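PDB 1R5M: SIR4-interacting protein SIF2 from Saccharomyces cerevisiae, which acts in the SET3 transcriptional corepressor complex and antagonizes telomeric silencing, with a C-terminal WD40 domain that folds as a beta propeller. Local coordinates for residues T173-V178 and V212-D217. Sequence-based numbering, arbitrary orientation.
Sequences TILWNV and VEWVDD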
ATOM      1  N   THR A 173      12.557 -10.990   6.294  1.00 12.26           N
ATOM      2  CA  THR A 173      11.207 -11.348   5.888  1.00 12.44           C
ATOM      3  C   THR A 173      10.782 -12.625   6.588  1.00 12.44           C
ATOM      4  O   THR A 173      11.522 -13.608   6.610  1.00 13.11           O
ATOM      5  CB  THR A 173      11.147 -11.533   4.366  1.00 14.24           C
ATOM      6  OG1 THR A 173      11.630 -10.341   3.733  1.00 16.93           O
ATOM      7  CG2 THR A 173       9.722 -11.795   3.910  1.00 13.83           C
ATOM      8  N   ILE A 174       9.581 -12.606   7.155  1.00 11.65           N
ATOM      9  CA  ILE A 174       9.073 -13.752   7.895  1.00 10.95           C
ATOM     10  C   ILE A 174       7.735 -14.268   7.383  1.00 10.79           C
ATOM     11  O   ILE A 174       6.842 -13.481   7.072  1.00 10.64           O
ATOM     12  CB  ILE A 174       8.882 -13.386   9.388  1.00 11.22           C
ATOM     13  CG1 ILE A 174      10.194 -12.863   9.976  1.00 13.08           C
ATOM     14  CG2 ILE A 174       8.367 -14.592  10.162  1.00 11.74           C
ATOM     15  CD1 ILE A 174      11.326 -13.861   9.954  1.00 16.46           C
ATOM     16  N   LEU A 175       7.616 -15.591   7.299  1.00 10.70           N
ATOM     17  CA  LEU A 175       6.378 -16.249   6.898  1.00 10.85           C
ATOM     18  C   LEU A 175       5.801 -16.772   8.208  1.00 11.00           C
ATOM     19  O   LEU A 175       6.446 -17.561   8.903  1.00 11.41           O
ATOM     20  CB  LEU A 175       6.655 -17.425   5.956  1.00 11.74           C
ATOM     21  CG  LEU A 175       5.485 -18.398   5.787  1.00 11.82           C
ATOM     22  CD1 LEU A 175       4.302 -17.700   5.123  1.00 13.17           C
ATOM     23  CD2 LEU A 175       5.943 -19.594   4.956  1.00 14.06           C
ATOM     24  N   TRP A 176       4.602 -16.318   8.553  1.00  9.49           N
ATOM     25  CA  TRP A 176       3.959 -16.727   9.797  1.00 10.31           C
ATOM     26  C   TRP A 176       2.694 -17.532   9.603  1.00 11.53           C
ATOM     27  O   TRP A 176       1.980 -17.362   8.618  1.00 11.19           O
ATOM     28  CB  TRP A 176       3.501 -15.520  10.624  1.00 10.26           C
ATOM     29  CG  TRP A 176       4.502 -14.481  10.977  1.00  9.63           C
ATOM     30  CD1 TRP A 176       4.921 -13.437  10.199  1.00 11.09           C
ATOM     31  CD2 TRP A 176       5.147 -14.325  12.240  1.00  9.99           C
ATOM     32  NE1 TRP A 176       5.780 -12.635  10.908  1.00 10.37           N
ATOM     33  CE2 TRP A 176       5.939 -13.158  12.166  1.00 11.10           C
ATOM     34  CE3 TRP A 176       5.128 -15.059  13.435  1.00 10.70           C
ATOM     35  CZ2 TRP A 176       6.709 -12.706  13.243  1.00 10.95           C
ATOM     36  CZ3 TRP A 176       5.894 -14.610  14.506  1.00 11.27           C
ATOM     37  CH2 TRP A 176       6.672 -13.443  14.400  1.00 11.91           C
ATOM     38  N   ASN A 177       2.426 -18.417  10.558  1.00 11.64           N
ATOM     39  CA  ASN A 177       1.151 -19.109  10.581  1.00 12.44           C
ATOM     40  C   ASN A 177       0.539 -18.091  11.546  1.00 13.03           C
ATOM     41  O   ASN A 177       0.885 -18.060  12.729  1.00 13.23           O
ATOM     42  CB  ASN A 177       1.241 -20.475  11.250  1.00 13.43           C
ATOM     43  CG  ASN A 177      -0.126 -21.065  11.518  1.00 16.12           C
ATOM     44  OD1 ASN A 177      -1.038 -20.355  11.937  1.00 14.23           O
ATOM     45  ND2 ASN A 177      -0.277 -22.366  11.283  1.00 20.97           N
ATOM     46  N   VAL A 178      -0.326 -17.224  11.034  1.00 14.52           N
ATOM     47  CA  VAL A 178      -0.905 -16.158  11.839  1.00 16.52           C
ATOM     48  C   VAL A 178      -1.832 -16.603  12.966  1.00 17.62           C
ATOM     49  O   VAL A 178      -1.986 -15.900  13.968  1.00 18.77           O
ATOM     50  CB  VAL A 178      -1.632 -15.131  10.924  1.00 18.90           C
ATOM     51  CG1 VAL A 178      -3.017 -15.635  10.552  1.00 20.13           C
ATOM     52  CG2 VAL A 178      -1.694 -13.777  11.606  1.00 21.04           C
ATOM     53  N   VAL A 212       6.261  -7.034  -0.485  1.00 10.63           N
ATOM     54  CA  VAL A 212       6.235  -8.488  -0.648  1.00 11.33           C
ATOM     55  C   VAL A 212       4.830  -8.781  -1.177  1.00  9.84           C
ATOM     56  O   VAL A 212       3.968  -7.906  -1.148  1.00  9.89           O
ATOM     57  CB  VAL A 212       6.447  -9.239   0.689  1.00 11.69           C
ATOM     58  CG1 VAL A 212       7.827  -8.922   1.258  1.00 12.57           C
ATOM     59  CG2 VAL A 212       5.357  -8.866   1.676  1.00 12.93           C
ATOM     60  N   GLU A 213       4.579  -9.997  -1.651  1.00  9.78           N
ATOM     61  CA  GLU A 213       3.257 -10.288  -2.197  1.00 10.29           C
ATOM     62  C   GLU A 213       2.972 -11.777  -2.347  1.00 10.10           C
ATOM     63  O   GLU A 213       3.872 -12.561  -2.638  1.00 11.47           O
ATOM     64  CB  GLU A 213       3.115  -9.601  -3.570  1.00 10.02           C
ATOM     65  CG  GLU A 213       1.800  -9.865  -4.299  1.00 11.30           C
ATOM     66  CD  GLU A 213       0.619  -9.137  -3.678  1.00 13.98           C
ATOM     67  OE1 GLU A 213       0.619  -8.949  -2.442  1.00 19.00           O
ATOM     68  OE2 GLU A 213      -0.317  -8.765  -4.417  1.00 11.72           O
ATOM     69  N   TRP A 214       1.716 -12.161  -2.137  1.00 10.31           N
ATOM     70  CA  TRP A 214       1.310 -13.554  -2.303  1.00 10.61           C
ATOM     71  C   TRP A 214       0.920 -13.727  -3.765  1.00 12.25           C
ATOM     72  O   TRP A 214       0.257 -12.860  -4.335  1.00 11.68           O
ATOM     73  CB  TRP A 214       0.096 -13.890  -1.427  1.00 10.77           C
ATOM     74  CG  TRP A 214       0.405 -14.009   0.027  1.00 11.28           C
ATOM     75  CD1 TRP A 214       0.383 -13.011   0.956  1.00 11.04           C
ATOM     76  CD2 TRP A 214       0.817 -15.194   0.717  1.00 11.21           C
ATOM     77  NE1 TRP A 214       0.760 -13.501   2.186  1.00 10.14           N
ATOM     78  CE2 TRP A 214       1.031 -14.839   2.066  1.00 10.44           C
ATOM     79  CE3 TRP A 214       1.026 -16.524   0.324  1.00 11.25           C
ATOM     80  CZ2 TRP A 214       1.448 -15.769   3.030  1.00 11.43           C
ATOM     81  CZ3 TRP A 214       1.439 -17.450   1.284  1.00 12.76           C
ATOM     82  CH2 TRP A 214       1.646 -17.065   2.620  1.00 11.89           C
ATOM     83  N   VAL A 215       1.321 -14.840  -4.371  1.00 12.60           N
ATOM     84  CA  VAL A 215       0.979 -15.083  -5.772  1.00 14.76           C
ATOM     85  C   VAL A 215       0.141 -16.345  -5.938  1.00 17.09           C
ATOM     86  O   VAL A 215      -0.170 -16.758  -7.057  1.00 17.04           O
ATOM     87  CB  VAL A 215       2.245 -15.173  -6.658  1.00 15.90           C
ATOM     88  CG1 VAL A 215       2.993 -13.854  -6.610  1.00 15.47           C
ATOM     89  CG2 VAL A 215       3.139 -16.312  -6.200  1.00 16.83           C
ATOM     90  N   ASP A 216      -0.216 -16.945  -4.808  1.00 17.56           N
ATOM     91  CA  ASP A 216      -1.050 -18.141  -4.765  1.00 20.03           C
ATOM     92  C   ASP A 216      -1.368 -18.371  -3.290  1.00 20.70           C
ATOM     93  O   ASP A 216      -0.807 -17.702  -2.423  1.00 19.40           O
ATOM     94  CB  ASP A 216      -0.313 -19.353  -5.341  1.00 22.00           C
ATOM     95  CG  ASP A 216      -1.263 -20.414  -5.881  1.00 25.19           C
ATOM     96  OD1 ASP A 216      -2.456 -20.401  -5.509  1.00 25.92           O
ATOM     97  OD2 ASP A 216      -0.810 -21.266  -6.675  1.00 27.21           O
ATOM     98  N   ASP A 217      -2.267 -19.305  -3.002  1.00 21.05           N
ATOM     99  CA  ASP A 217      -2.631 -19.584  -1.620  1.00 22.48           C
ATOM    100  C   ASP A 217      -1.416 -20.008  -0.796  1.00 20.96           C
ATOM    101  O   ASP A 217      -1.374 -19.791   0.416  1.00 20.58           O
ATOM    102  CB  ASP A 217      -3.697 -20.684  -1.568  1.00 25.91           C
ATOM    103  CG  ASP A 217      -4.988 -20.278  -2.259  1.00 30.17           C
ATOM    104  OD1 ASP A 217      -5.617 -19.295  -1.818  1.00 32.50           O
ATOM    105  OD2 ASP A 217      -5.373 -20.942  -3.244  1.00 33.09           O
TER
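Leu175 lays its CD1 methyl against the outer, six-membered ring of Trp214, the two side chains crossing at roughly a right angle. From CB, Trp214 swings CG anti to its carbonyl carbon (chi1 -73°), which carries the indole from strand 213-216 over to the neighbouring sheet. On the five-membered ring, NE1 hydrogen-bonds to the backbone O of Lys156, which satisfies this buried polar atom and would help to set the rotation of the ring. Farther out, CH2 of Trp214 lies 3.7 Å from CD1 of Leu175, and CZ2 stands 4.0 Å from the same methyl, which approaches the ring obliquely. With CG anti to the backbone N (chi1 164°), Leu175 extends CD1 to the indole. Phe220 meets the indole edge-to-face, and Ile165 also packs on it. A second, looser apolar contact lies near Thr173, whose methyl CG2 faces CG1 of Val212 at 4.3 Å, with Ile222 touching both residues. No hydrogen bond links 173-178, in WD 3, to 212-217, in WD 4. Strand 173-177, third in its four-stranded antiparallel blade, here meets the first strand of the next; such apolar packing of neighbouring blade faces is characteristic of the WD40 beta propeller.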